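Local coordinates for protein YgiW (Escherichia coli, PDB 1NNX), which is a periplasmic protein of unknown function that adopts the bacterial OB fold, a fold that in other families often binds nucleic acids, sugars or other proteins, at residues A[64-73]-A[97-105]; A[23-31]-A[38-46]. All blocks are in the same frame, centred on the assembly; numbering follows the deposited sequence.

Interaction 1 of 2, residues A[64-73]-A[97-105]; sequences INVDIDHKRW and VEIDVKQIR
The R72 guanidinium lies between two lysines, with K71 CE over one face, toward the rim, and K102 CD over the opposite face. It sits where a parallel strand pair comes apart: the pairing of strand 62-67 with strand 96-106, parallel within an otherwise antiparallel sheet, is the signature of the OB fold, and here the two axes cross at -32°. A bend at chi2 (-59°) turns the R72 chain so that its CD comes within 3.4 Å of K102 O, and the two side chains then run side by side in the same direction although both are positively charged. The W73 indole has I68 CG2 3.6 Å above one face, again toward the rim, while I104 CD1 approaches its CZ3 obliquely at 3.9 Å and Y55 meets the ring edge-to-face.

Three backbone bonds hold the ladder: I99 N to N65 O (3.1 Å), D67 N to I99 O (2.8 Å) and V101 N to D67 O (2.9 Å), the first the most bent of them at 153°. V66 and I99 lie alongside each other on the buried face, V66 CG1 against I99 CB, and V101 CG2 reaches both V66 CB and I68 CG1. D67, E98 and D100 share the other face; E98 and D100 each adopt more than one position, and the exact spacing of their carboxylates is doubtful.

Beyond V101 the chain turns a corner at K102, where K102 and Q103 form a classic beta bulge opposite Q87, and water takes over from direct pairing. One molecule links D67 O, D69 N and V101 O. Another accepts from I104 N and donates to R72 O at 2.6 Å.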
ATOM      1  N   ILE A  64      -5.871  -4.049   4.005  1.00 12.63           N
ATOM      2  CA  ILE A  64      -5.277  -2.949   4.734  1.00 12.83           C
ATOM      3  C   ILE A  64      -5.710  -1.688   4.017  1.00 12.41           C
ATOM      4  O   ILE A  64      -5.927  -1.690   2.766  1.00 15.02           O
ATOM      5  CB  ILE A  64      -3.729  -3.051   4.759  1.00 13.80           C
ATOM      6  CG1 ILE A  64      -3.155  -2.011   5.731  1.00 14.35           C
ATOM      7  CG2 ILE A  64      -3.116  -2.919   3.318  1.00 14.86           C
ATOM      8  CD1 ILE A  64      -1.623  -2.217   5.952  1.00 18.19           C
ATOM      9  N   ASN A  65      -5.808  -0.605   4.770  1.00 13.06           N
ATOM     10  CA  ASN A  65      -6.192   0.657   4.129  1.00 12.11           C
ATOM     11  C   ASN A  65      -4.940   1.317   3.542  1.00 13.50           C
ATOM     12  O   ASN A  65      -3.871   1.233   4.138  1.00 14.85           O
ATOM     13  CB  ASN A  65      -6.837   1.612   5.162  1.00 14.24           C
ATOM     14  CG  ASN A  65      -8.148   1.088   5.679  1.00 16.19           C
ATOM     15  OD1 ASN A  65      -8.842   0.307   5.003  1.00 22.10           O
ATOM     16  ND2 ASN A  65      -8.529   1.552   6.889  1.00 21.61           N
ATOM     17  N   VAL A  66      -5.091   1.939   2.383  1.00 11.47           N
ATOM     18  CA  VAL A  66      -3.977   2.595   1.711  1.00 12.25           C
ATOM     19  C   VAL A  66      -4.384   4.028   1.308  1.00 12.30           C
ATOM     20  O   VAL A  66      -5.540   4.303   0.924  1.00 15.22           O
ATOM     21  CB  VAL A  66      -3.485   1.804   0.477  1.00 11.99           C
ATOM     22  CG1 VAL A  66      -3.038   0.359   0.933  1.00 13.09           C
ATOM     23  CG2 VAL A  66      -4.550   1.659  -0.601  1.00 13.31           C
ATOM     24  N   ASP A  67      -3.454   4.945   1.478  1.00 12.66           N
ATOM     25  CA  ASP A  67      -3.695   6.360   1.102  1.00 13.86           C
ATOM     26  C   ASP A  67      -3.034   6.615  -0.232  1.00 14.79           C
ATOM     27  O   ASP A  67      -1.821   6.517  -0.339  1.00 15.78           O
ATOM     28  CB  ASP A  67      -3.113   7.280   2.183  1.00 18.23           C
ATOM     29  CG  ASP A  67      -3.189   8.795   1.826  1.00 30.49           C
ATOM     30  OD1 ASP A  67      -3.071   9.603   2.779  1.00 41.66           O
ATOM     31  OD2 ASP A  67      -3.333   9.187   0.640  1.00 35.93           O
ATOM     32  N   ILE A  68      -3.840   6.940  -1.241  1.00 15.49           N
ATOM     33  CA  ILE A  68      -3.364   7.183  -2.618  1.00 13.86           C
ATOM     34  C   ILE A  68      -3.833   8.581  -3.054  1.00 18.77           C
ATOM     35  O   ILE A  68      -5.022   8.780  -3.241  1.00 22.06           O
ATOM     36  CB  ILE A  68      -3.934   6.175  -3.583  1.00 15.52           C
ATOM     37  CG1 ILE A  68      -3.574   4.740  -3.130  1.00 15.93           C
ATOM     38  CG2 ILE A  68      -3.351   6.424  -4.931  1.00 19.74           C
ATOM     39  CD1 ILE A  68      -4.261   3.627  -3.902  0.70 19.83           C
ATOM     40  N   ASP A  69      -2.888   9.495  -3.091  1.00 18.19           N
ATOM     41  CA  ASP A  69      -3.196  10.887  -3.535  1.00 19.30           C
ATOM     42  C   ASP A  69      -3.566  10.833  -4.992  1.00 21.68           C
ATOM     43  O   ASP A  69      -3.123   9.996  -5.784  1.00 20.35           O
ATOM     44  CB  ASP A  69      -1.960  11.755  -3.372  1.00 21.21           C
ATOM     45  CG  ASP A  69      -2.225  13.251  -3.675  1.00 33.15           C
ATOM     46  OD1 ASP A  69      -2.698  13.971  -2.754  1.00 41.10           O
ATOM     47  OD2 ASP A  69      -1.968  13.700  -4.828  1.00 38.79           O
ATOM     48  N   HIS A  70      -4.387  11.801  -5.388  1.00 19.25           N
ATOM     49  CA  HIS A  70      -4.830  11.917  -6.755  1.00 19.56           C
ATOM     50  C   HIS A  70      -3.613  11.856  -7.765  1.00 18.70           C
ATOM     51  O   HIS A  70      -3.705  11.269  -8.859  1.00 20.63           O
ATOM     52  CB  HIS A  70      -5.416  13.326  -7.105  0.70 19.31           C
ATOM     53  CG  HIS A  70      -5.814  13.515  -8.554  0.70 23.05           C
ATOM     54  ND1 HIS A  70      -7.009  13.052  -9.060  0.70 28.94           N
ATOM     55  CD2 HIS A  70      -5.182  14.133  -9.580  0.70 21.65           C
ATOM     56  CE1 HIS A  70      -7.093  13.371 -10.338  0.70 28.88           C
ATOM     57  NE2 HIS A  70      -5.995  14.024 -10.677  0.70 26.27           N
ATOM     58  N   LYS A  71      -2.466  12.453  -7.426  1.00 19.35           N
ATOM     59  CA  LYS A  71      -1.349  12.448  -8.344  1.00 23.29           C
ATOM     60  C   LYS A  71      -0.679  11.112  -8.584  1.00 22.04           C
ATOM     61  O   LYS A  71       0.114  10.971  -9.508  1.00 22.83           O
ATOM     62  CB  LYS A  71      -0.275  13.458  -7.909  1.00 29.74           C
ATOM     63  CG  LYS A  71       0.440  13.134  -6.605  1.00 37.57           C
ATOM     64  CD  LYS A  71       1.486  14.209  -6.279  1.00 43.17           C
ATOM     65  CE  LYS A  71       2.659  13.647  -5.465  1.00 44.33           C
ATOM     66  NZ  LYS A  71       3.856  14.573  -5.513  1.00 43.95           N
ATOM     67  N   ARG A  72      -1.018  10.090  -7.792  1.00 20.86           N
ATOM     68  CA  ARG A  72      -0.345   8.801  -8.022  1.00 22.46           C
ATOM     69  C   ARG A  72      -0.891   8.007  -9.204  1.00 22.54           C
ATOM     70  O   ARG A  72      -0.213   7.162  -9.768  1.00 21.93           O
ATOM     71  CB  ARG A  72      -0.441   7.902  -6.765  1.00 22.51           C
ATOM     72  CG  ARG A  72       0.009   8.535  -5.525  1.00 21.99           C
ATOM     73  CD  ARG A  72       1.496   8.988  -5.654  1.00 24.40           C
ATOM     74  NE  ARG A  72       1.865   9.793  -4.496  1.00 30.20           N
ATOM     75  CZ  ARG A  72       2.990  10.487  -4.383  1.00 34.25           C
ATOM     76  NH1 ARG A  72       3.880  10.481  -5.366  1.00 34.53           N
ATOM     77  NH2 ARG A  72       3.225  11.191  -3.275  1.00 38.56           N
ATOM     78  N   TRP A  73      -2.100   8.333  -9.658  1.00 21.06           N
ATOM     79  CA  TRP A  73      -2.675   7.524 -10.717  1.00 25.02           C
ATOM     80  C   TRP A  73      -1.964   7.636 -12.063  1.00 28.21           C
ATOM     81  O   TRP A  73      -1.844   6.658 -12.788  1.00 28.21           O
ATOM     82  CB  TRP A  73      -4.185   7.811 -10.842  1.00 24.76           C
ATOM     83  CG  TRP A  73      -4.967   7.549  -9.543  1.00 24.22           C
ATOM     84  CD1 TRP A  73      -5.424   8.484  -8.675  1.00 23.11           C
ATOM     85  CD2 TRP A  73      -5.285   6.270  -8.952  1.00 20.02           C
ATOM     86  NE1 TRP A  73      -6.008   7.898  -7.602  1.00 24.24           N
ATOM     87  CE2 TRP A  73      -5.941   6.532  -7.735  1.00 22.20           C
ATOM     88  CE3 TRP A  73      -5.090   4.935  -9.338  1.00 24.23           C
ATOM     89  CZ2 TRP A  73      -6.407   5.519  -6.884  1.00 19.28           C
ATOM     90  CZ3 TRP A  73      -5.565   3.910  -8.479  1.00 19.64           C
ATOM     91  CH2 TRP A  73      -6.208   4.207  -7.269  1.00 18.71           C
ATOM     92  N   VAL A  97      -3.274   1.328  11.004  1.00 20.13           N
ATOM     93  CA  VAL A  97      -2.093   1.035  10.204  1.00 19.79           C
ATOM     94  C   VAL A  97      -2.596   1.284   8.789  1.00 17.36           C
ATOM     95  O   VAL A  97      -3.803   1.050   8.451  1.00 23.12           O
ATOM     96  CB  VAL A  97      -1.541  -0.393  10.415  1.00 23.28           C
ATOM     97  CG1 VAL A  97      -2.542  -1.449   9.961  1.00 23.37           C
ATOM     98  CG2 VAL A  97      -0.225  -0.552   9.630  1.00 23.37           C
ATOM     99  N   GLU A  98      -1.767   1.901   7.961  1.00 16.95           N
ATOM    100  CA  GLU A  98      -2.187   2.160   6.589  1.00 16.13           C
ATOM    101  C   GLU A  98      -0.859   2.197   5.809  1.00 18.18           C
ATOM    102  O   GLU A  98       0.243   2.217   6.356  1.00 18.86           O
ATOM    103  CB  GLU A  98      -2.673   3.621   6.349  0.70 19.33           C
ATOM    104  CG  GLU A  98      -1.585   4.816   6.367  0.70 33.22           C
ATOM    105  CD  GLU A  98      -2.244   6.205   6.319  0.70 38.29           C
ATOM    106  OE1 GLU A  98      -1.515   7.216   6.241  0.70 40.24           O
ATOM    107  OE2 GLU A  98      -3.498   6.273   6.362  0.70 31.75           O
ATOM    108  N   ILE A  99      -0.968   2.129   4.515  1.00 13.24           N
ATOM    109  CA  ILE A  99       0.201   2.315   3.662  1.00 13.34           C
ATOM    110  C   ILE A  99       0.084   3.683   2.977  1.00 13.31           C
ATOM    111  O   ILE A  99      -0.971   3.971   2.374  1.00 16.14           O
ATOM    112  CB  ILE A  99       0.280   1.267   2.520  1.00 15.06           C
ATOM    113  CG1 ILE A  99       0.221  -0.158   3.076  1.00 18.49           C
ATOM    114  CG2 ILE A  99       1.607   1.492   1.705  1.00 15.35           C
ATOM    115  CD1 ILE A  99       1.346  -0.393   4.086  1.00 16.14           C
ATOM    116  N   ASP A 100       1.120   4.517   3.063  1.00 14.43           N
ATOM    117  CA  ASP A 100       1.081   5.837   2.337  1.00 15.23           C
ATOM    118  C   ASP A 100       1.718   5.501   1.017  1.00 14.30           C
ATOM    119  O   ASP A 100       2.924   5.285   0.965  1.00 15.54           O
ATOM    120  CB  ASP A 100       1.915   6.743   3.262  0.60 18.13           C
ATOM    121  CG  ASP A 100       1.218   7.021   4.630  0.60 26.62           C
ATOM    122  OD1 ASP A 100      -0.029   6.975   4.708  0.60 29.69           O
ATOM    123  OD2 ASP A 100       1.960   7.307   5.585  0.60 36.22           O
ATOM    124  N   VAL A 101       0.921   5.481  -0.040  1.00 13.01           N
ATOM    125  CA  VAL A 101       1.417   5.016  -1.326  1.00 13.24           C
ATOM    126  C   VAL A 101       2.199   6.027  -2.142  1.00 14.25           C
ATOM    127  O   VAL A 101       1.683   7.142  -2.435  1.00 16.86           O
ATOM    128  CB  VAL A 101       0.225   4.444  -2.145  1.00 14.24           C
ATOM    129  CG1 VAL A 101       0.713   4.001  -3.512  1.00 15.55           C
ATOM    130  CG2 VAL A 101      -0.472   3.281  -1.343  1.00 14.32           C
ATOM    131  N   LYS A 102       3.413   5.655  -2.542  1.00 12.06           N
ATOM    132  CA  LYS A 102       4.209   6.555  -3.420  1.00 14.20           C
ATOM    133  C   LYS A 102       4.045   6.207  -4.883  1.00 16.13           C
ATOM    134  O   LYS A 102       4.230   7.052  -5.754  1.00 14.66           O
ATOM    135  CB  LYS A 102       5.704   6.439  -3.102  1.00 15.31           C
ATOM    136  CG  LYS A 102       6.123   7.110  -1.839  1.00 18.29           C
ATOM    137  CD  LYS A 102       6.035   8.679  -2.021  1.00 23.03           C
ATOM    138  CE  LYS A 102       6.708   9.428  -0.888  1.00 29.61           C
ATOM    139  NZ  LYS A 102       6.474  10.939  -1.032  1.00 31.34           N
ATOM    140  N   GLN A 103       3.698   4.961  -5.187  1.00 12.84           N
ATOM    141  CA  GLN A 103       3.602   4.496  -6.541  1.00 14.33           C
ATOM    142  C   GLN A 103       2.638   3.339  -6.666  1.00 14.76           C
ATOM    143  O   GLN A 103       2.621   2.428  -5.831  1.00 13.41           O
ATOM    144  CB  GLN A 103       4.918   4.200  -7.275  0.70 18.59           C
ATOM    145  CG  GLN A 103       4.782   3.573  -8.717  0.70 20.72           C
ATOM    146  CD  GLN A 103       5.991   3.701  -9.585  0.70 34.20           C
ATOM    147  OE1 GLN A 103       7.048   4.115  -9.157  0.70 31.05           O
ATOM    148  NE2 GLN A 103       5.824   3.346 -10.851  0.70 32.94           N
ATOM    149  N   ILE A 104       1.822   3.361  -7.699  1.00 14.13           N
ATOM    150  CA  ILE A 104       0.920   2.284  -7.984  1.00 15.58           C
ATOM    151  C   ILE A 104       1.065   1.970  -9.462  1.00 16.39           C
ATOM    152  O   ILE A 104       1.048   2.900 -10.330  1.00 21.29           O
ATOM    153  CB  ILE A 104      -0.550   2.636  -7.587  1.00 14.78           C
ATOM    154  CG1 ILE A 104      -1.428   1.427  -7.900  1.00 16.36           C
ATOM    155  CG2 ILE A 104      -1.036   3.960  -8.319  1.00 17.86           C
ATOM    156  CD1 ILE A 104      -2.784   1.502  -7.246  1.00 20.14           C
ATOM    157  N   ARG A 105       1.242   0.703  -9.777  1.00 15.76           N
ATOM    158  CA  ARG A 105       1.290   0.265 -11.176  1.00 17.96           C
ATOM    159  C   ARG A 105       0.515  -1.037 -11.395  1.00 17.76           C
ATOM    160  O   ARG A 105       0.388  -1.875 -10.512  1.00 17.22           O
ATOM    161  CB  ARG A 105       2.728   0.101 -11.670  1.00 23.80           C
ATOM    162  CG  ARG A 105       3.614  -0.805 -10.897  1.00 33.16           C
ATOM    163  CD  ARG A 105       5.044  -0.749 -11.516  1.00 38.76           C
ATOM    164  NE  ARG A 105       4.979  -1.251 -12.890  1.00 44.93           N
ATOM    165  CZ  ARG A 105       5.302  -2.488 -13.251  1.00 49.02           C
ATOM    166  NH1 ARG A 105       5.747  -3.353 -12.350  1.00 48.70           N
ATOM    167  NH2 ARG A 105       5.107  -2.888 -14.501  1.00 50.44           N
TER
HETATM  168  O   HOH W   1      -5.771  -0.647   7.692  1.00 20.12           O
HETATM  169  O   HOH W   2      -6.487   2.385   8.704  1.00 34.59           O
HETATM  170  O   HOH W   3      -0.305   8.889  -1.943  1.00 23.63           O
HETATM  171  O   HOH W   4       1.949   5.893  -9.201  1.00 20.90           O
HETATM  172  O   HOH W   5       0.362   4.944 -12.212  1.00 39.94           O

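Interaction 2 of 2, residues A[23-31]-A[38-46]; sequences GSVTTVESA and TWVTLRGNI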
ATOM      1  N   GLY A  23      13.013  -5.578  -4.253  1.00 41.97           N
ATOM      2  CA  GLY A  23      12.576  -6.813  -4.975  1.00 37.35           C
ATOM      3  C   GLY A  23      11.579  -7.646  -4.193  1.00 32.31           C
ATOM      4  O   GLY A  23      10.756  -8.364  -4.775  1.00 35.40           O
ATOM      5  N   SER A  24      11.617  -7.556  -2.868  1.00 31.85           N
ATOM      6  CA  SER A  24      10.686  -8.335  -2.074  1.00 25.36           C
ATOM      7  C   SER A  24       9.291  -7.713  -2.019  1.00 17.85           C
ATOM      8  O   SER A  24       9.134  -6.496  -1.795  1.00 20.24           O
ATOM      9  CB  SER A  24      11.150  -8.507  -0.619  1.00 28.92           C
ATOM     10  OG  SER A  24      12.388  -9.198  -0.517  1.00 37.77           O
ATOM     11  N   VAL A  25       8.320  -8.574  -2.220  1.00 14.91           N
ATOM     12  CA  VAL A  25       6.899  -8.223  -2.086  1.00 14.11           C
ATOM     13  C   VAL A  25       6.460  -8.804  -0.766  1.00 14.47           C
ATOM     14  O   VAL A  25       6.621 -10.021  -0.568  1.00 17.25           O
ATOM     15  CB  VAL A  25       6.036  -8.821  -3.199  1.00 12.68           C
ATOM     16  CG1 VAL A  25       4.543  -8.528  -2.933  1.00 18.16           C
ATOM     17  CG2 VAL A  25       6.462  -8.213  -4.536  1.00 18.07           C
ATOM     18  N   THR A  26       5.913  -8.009   0.133  1.00 14.08           N
ATOM     19  CA  THR A  26       5.492  -8.412   1.453  1.00 13.74           C
ATOM     20  C   THR A  26       4.000  -8.662   1.473  1.00 16.99           C
ATOM     21  O   THR A  26       3.231  -7.997   0.791  1.00 17.11           O
ATOM     22  CB  THR A  26       5.836  -7.283   2.436  1.00 15.04           C
ATOM     23  OG1 THR A  26       7.272  -7.049   2.428  1.00 18.02           O
ATOM     24  CG2 THR A  26       5.320  -7.551   3.898  1.00 22.02           C
ATOM     25  N   THR A  27       3.546  -9.584   2.302  1.00 13.10           N
ATOM     26  CA  THR A  27       2.112  -9.837   2.368  1.00 13.35           C
ATOM     27  C   THR A  27       1.432  -8.750   3.204  1.00 11.09           C
ATOM     28  O   THR A  27       2.057  -8.137   4.087  1.00 13.74           O
ATOM     29  CB  THR A  27       1.814 -11.217   3.057  1.00 12.08           C
ATOM     30  OG1 THR A  27       2.243 -11.149   4.403  1.00 15.61           O
ATOM     31  CG2 THR A  27       2.543 -12.365   2.299  1.00 16.28           C
ATOM     32  N   VAL A  28       0.164  -8.491   2.853  1.00 13.37           N
ATOM     33  CA  VAL A  28      -0.619  -7.497   3.627  1.00 15.64           C
ATOM     34  C   VAL A  28      -0.655  -7.820   5.122  1.00 15.17           C
ATOM     35  O   VAL A  28      -0.392  -6.969   5.948  1.00 15.50           O
ATOM     36  CB  VAL A  28      -2.039  -7.395   3.125  1.00 16.51           C
ATOM     37  CG1 VAL A  28      -2.900  -6.631   4.183  1.00 16.75           C
ATOM     38  CG2 VAL A  28      -2.032  -6.632   1.790  1.00 18.14           C
ATOM     39  N   GLU A  29      -0.884  -9.099   5.451  1.00 12.97           N
ATOM     40  CA  GLU A  29      -0.953  -9.476   6.842  1.00 17.94           C
ATOM     41  C   GLU A  29       0.326  -9.219   7.596  1.00 17.82           C
ATOM     42  O   GLU A  29       0.306  -8.690   8.724  1.00 21.62           O
ATOM     43  CB  GLU A  29      -1.669 -10.824   7.145  0.66 23.79           C
ATOM     44  CG  GLU A  29      -2.226 -10.969   8.661  0.66 27.65           C
ATOM     45  CD  GLU A  29      -3.332  -9.995   8.972  0.66 33.82           C
ATOM     46  OE1 GLU A  29      -3.524  -9.693  10.172  0.66 38.29           O
ATOM     47  OE2 GLU A  29      -4.015  -9.542   8.020  0.66 32.10           O
ATOM     48  N   SER A  30       1.492  -9.512   6.993  1.00 15.11           N
ATOM     49  CA  SER A  30       2.693  -9.232   7.695  1.00 13.56           C
ATOM     50  C   SER A  30       3.062  -7.730   7.737  1.00 15.00           C
ATOM     51  O   SER A  30       3.701  -7.287   8.672  1.00 18.75           O
ATOM     52  CB  SER A  30       3.874 -10.081   7.176  1.00 17.69           C
ATOM     53  OG  SER A  30       4.265  -9.699   5.895  1.00 17.32           O
ATOM     54  N   ALA A  31       2.640  -6.971   6.715  1.00 14.29           N
ATOM     55  CA  ALA A  31       2.916  -5.545   6.704  1.00 17.04           C
ATOM     56  C   ALA A  31       2.256  -4.872   7.894  1.00 16.77           C
ATOM     57  O   ALA A  31       2.786  -3.895   8.421  1.00 18.82           O
ATOM     58  CB  ALA A  31       2.407  -4.933   5.404  1.00 15.16           C
ATOM     59  N   THR A  38       8.257   2.146   7.673  1.00 14.75           N
ATOM     60  CA  THR A  38       8.956   1.070   7.006  1.00 17.48           C
ATOM     61  C   THR A  38       8.495   1.052   5.544  1.00 13.84           C
ATOM     62  O   THR A  38       7.295   0.965   5.303  1.00 15.49           O
ATOM     63  CB  THR A  38       8.600  -0.292   7.650  1.00 17.68           C
ATOM     64  OG1 THR A  38       9.020  -0.291   9.024  1.00 22.64           O
ATOM     65  CG2 THR A  38       9.298  -1.417   6.915  1.00 22.29           C
ATOM     66  N   TRP A  39       9.442   1.005   4.605  1.00 14.22           N
ATOM     67  CA  TRP A  39       9.151   0.918   3.174  1.00 13.03           C
ATOM     68  C   TRP A  39       8.736  -0.498   2.800  1.00 12.82           C
ATOM     69  O   TRP A  39       9.429  -1.496   3.183  1.00 15.07           O
ATOM     70  CB  TRP A  39      10.392   1.308   2.382  1.00 14.36           C
ATOM     71  CG  TRP A  39      10.165   1.310   0.934  1.00 16.41           C
ATOM     72  CD1 TRP A  39      10.508   0.341   0.057  1.00 17.77           C
ATOM     73  CD2 TRP A  39       9.581   2.369   0.171  1.00 16.75           C
ATOM     74  NE1 TRP A  39      10.161   0.720  -1.212  1.00 22.11           N
ATOM     75  CE2 TRP A  39       9.591   1.958  -1.176  1.00 20.71           C
ATOM     76  CE3 TRP A  39       9.050   3.629   0.493  1.00 16.92           C
ATOM     77  CZ2 TRP A  39       9.099   2.771  -2.225  1.00 17.54           C
ATOM     78  CZ3 TRP A  39       8.539   4.457  -0.579  1.00 21.51           C
ATOM     79  CH2 TRP A  39       8.581   3.998  -1.902  1.00 18.34           C
ATOM     80  N   VAL A  40       7.629  -0.631   2.084  1.00 11.73           N
ATOM     81  CA  VAL A  40       7.120  -1.948   1.653  1.00 11.40           C
ATOM     82  C   VAL A  40       6.622  -1.905   0.216  1.00 12.33           C
ATOM     83  O   VAL A  40       6.246  -0.842  -0.299  1.00 13.24           O
ATOM     84  CB  VAL A  40       5.638  -2.321   2.280  0.75 17.52           C
ATOM     85  CG1 VAL A  40       4.801  -1.134   2.615  0.75 14.87           C
ATOM     86  CG2 VAL A  40       4.634  -2.924   1.147  0.75 33.77           C
ATOM     87  N   THR A  41       6.553  -3.050  -0.421  1.00 13.35           N
ATOM     88  CA  THR A  41       5.983  -3.271  -1.706  1.00 12.17           C
ATOM     89  C   THR A  41       4.945  -4.373  -1.488  1.00 14.59           C
ATOM     90  O   THR A  41       5.225  -5.411  -0.864  1.00 13.02           O
ATOM     91  CB  THR A  41       7.015  -3.775  -2.743  1.00 14.27           C
ATOM     92  OG1 THR A  41       8.095  -2.832  -2.897  1.00 17.95           O
ATOM     93  CG2 THR A  41       6.328  -4.060  -4.048  1.00 17.09           C
ATOM     94  N   LEU A  42       3.720  -4.184  -1.952  1.00 11.85           N
ATOM     95  CA  LEU A  42       2.629  -5.154  -1.853  1.00 10.68           C
ATOM     96  C   LEU A  42       2.011  -5.381  -3.215  1.00 12.34           C
ATOM     97  O   LEU A  42       2.077  -4.481  -4.107  1.00 12.89           O
ATOM     98  CB  LEU A  42       1.526  -4.621  -0.888  1.00 13.32           C
ATOM     99  CG  LEU A  42       2.037  -4.235   0.492  1.00 15.99           C
ATOM    100  CD1 LEU A  42       0.850  -3.504   1.205  1.00 26.82           C
ATOM    101  CD2 LEU A  42       2.513  -5.378   1.263  1.00 24.85           C
ATOM    102  N   ARG A  43       1.383  -6.527  -3.411  1.00 11.65           N
ATOM    103  CA  ARG A  43       0.696  -6.792  -4.634  1.00 10.49           C
ATOM    104  C   ARG A  43      -0.687  -7.305  -4.324  1.00 14.07           C
ATOM    105  O   ARG A  43      -0.858  -8.134  -3.414  1.00 16.38           O
ATOM    106  CB  ARG A  43       1.447  -7.818  -5.510  1.00 13.45           C
ATOM    107  CG  ARG A  43       2.618  -7.179  -6.218  0.80 14.04           C
ATOM    108  CD  ARG A  43       3.338  -8.222  -7.156  0.80 15.85           C
ATOM    109  NE  ARG A  43       4.307  -7.573  -8.027  0.80 21.18           N
ATOM    110  CZ  ARG A  43       4.534  -7.966  -9.276  0.80 24.38           C
ATOM    111  NH1 ARG A  43       3.847  -8.985  -9.774  0.80 28.56           N
ATOM    112  NH2 ARG A  43       5.466  -7.379 -10.006  0.80 29.55           N
ATOM    113  N   GLY A  44      -1.699  -6.796  -5.024  1.00 12.24           N
ATOM    114  CA  GLY A  44      -3.040  -7.228  -4.730  1.00 13.03           C
ATOM    115  C   GLY A  44      -4.006  -6.397  -5.510  1.00 12.36           C
ATOM    116  O   GLY A  44      -3.732  -6.008  -6.638  1.00 14.24           O
ATOM    117  N   ASN A  45      -5.154  -6.193  -4.920  1.00 12.44           N
ATOM    118  CA  ASN A  45      -6.222  -5.465  -5.589  1.00 13.84           C
ATOM    119  C   ASN A  45      -6.802  -4.362  -4.729  1.00 12.94           C
ATOM    120  O   ASN A  45      -6.964  -4.514  -3.484  1.00 13.52           O
ATOM    121  CB  ASN A  45      -7.336  -6.471  -5.930  1.00 14.27           C
ATOM    122  CG  ASN A  45      -6.817  -7.623  -6.856  1.00 17.13           C
ATOM    123  OD1 ASN A  45      -6.267  -8.584  -6.357  1.00 27.88           O
ATOM    124  ND2 ASN A  45      -6.928  -7.477  -8.126  1.00 23.54           N
ATOM    125  N   ILE A  46      -7.114  -3.241  -5.385  1.00 12.59           N
ATOM    126  CA  ILE A  46      -7.809  -2.132  -4.701  1.00 14.10           C
ATOM    127  C   ILE A  46      -9.308  -2.508  -4.876  1.00 13.54           C
ATOM    128  O   ILE A  46      -9.797  -2.572  -6.026  1.00 13.71           O
ATOM    129  CB  ILE A  46      -7.522  -0.788  -5.371  1.00 14.45           C
ATOM    130  CG1 ILE A  46      -6.033  -0.364  -5.111  0.75 18.87           C
ATOM    131  CG2 ILE A  46      -8.291   0.333  -4.586  1.00 15.27           C
ATOM    132  CD1 ILE A  46      -5.585  -0.065  -3.688  0.75 20.74           C
TER
HETATM  133  O   HOH W   6       8.199  -5.298   0.752  1.00 17.10           O
HETATM  134  O   HOH W   7       1.275  -8.257  -1.037  1.00 15.68           O
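The first strand of the OB fold is met here by the chain that precedes it, an irregular run ending in the short helix 28-31, with T27 at the N-cap position. One direct backbone bond joins the two: T26 N donates to T41 O at 2.9 Å and 167°. Two waters continue the pairing on the backbone. One accepts from T41 N at 3.0 Å, donates to S24 O and also bonds T26 OG1; the other accepts from R43 N at 2.9 Å and lies 2.7 Å from T26 O. V25 lies alongside the strand and touches it with both branches: CG1, anti to the backbone N (chi1 175°), meets R43 CG at 4.0 Å, and CG2 lies beside R43 CD. The two side chains cross at about a right angle. R43 carries its charge onward to a salt bridge with E85. On the inner side the branches of L42 reach the helix, CD1 lying 4.3 Å from V28 CG2, with F57 touching both L42 and V28. The contact thus combines a hydrophobic inner patch with a largely water-mediated polar seam, which implies that the leading chain is held to the strand without being a full sheet partner.

Overall arrangement
Interaction 1 joins strands 62-67 and 96-106, third and last along the chain but neighbours in the sheet, while interaction 2 lays the N-terminal chain and its short helix against the first strand; their centres are 12 Å apart. Hydrophobic side chains unite them in the interior. I64 CB touches V28 CG1 at 3.7 Å, so the helix of 28-31 also packs on strand 62-67. In the conformers given for I46 and V40, V66 CG2 meets I46 CD1 and I99 CD1 meets V40 CG1. Farther along, K102 CG rests 3.8 Å from W39 CZ3. With the function unknown, no site can be assigned to either contact; a sulfate, probably from the crystallisation liquor, lies about 5 Å from the V28 side chain.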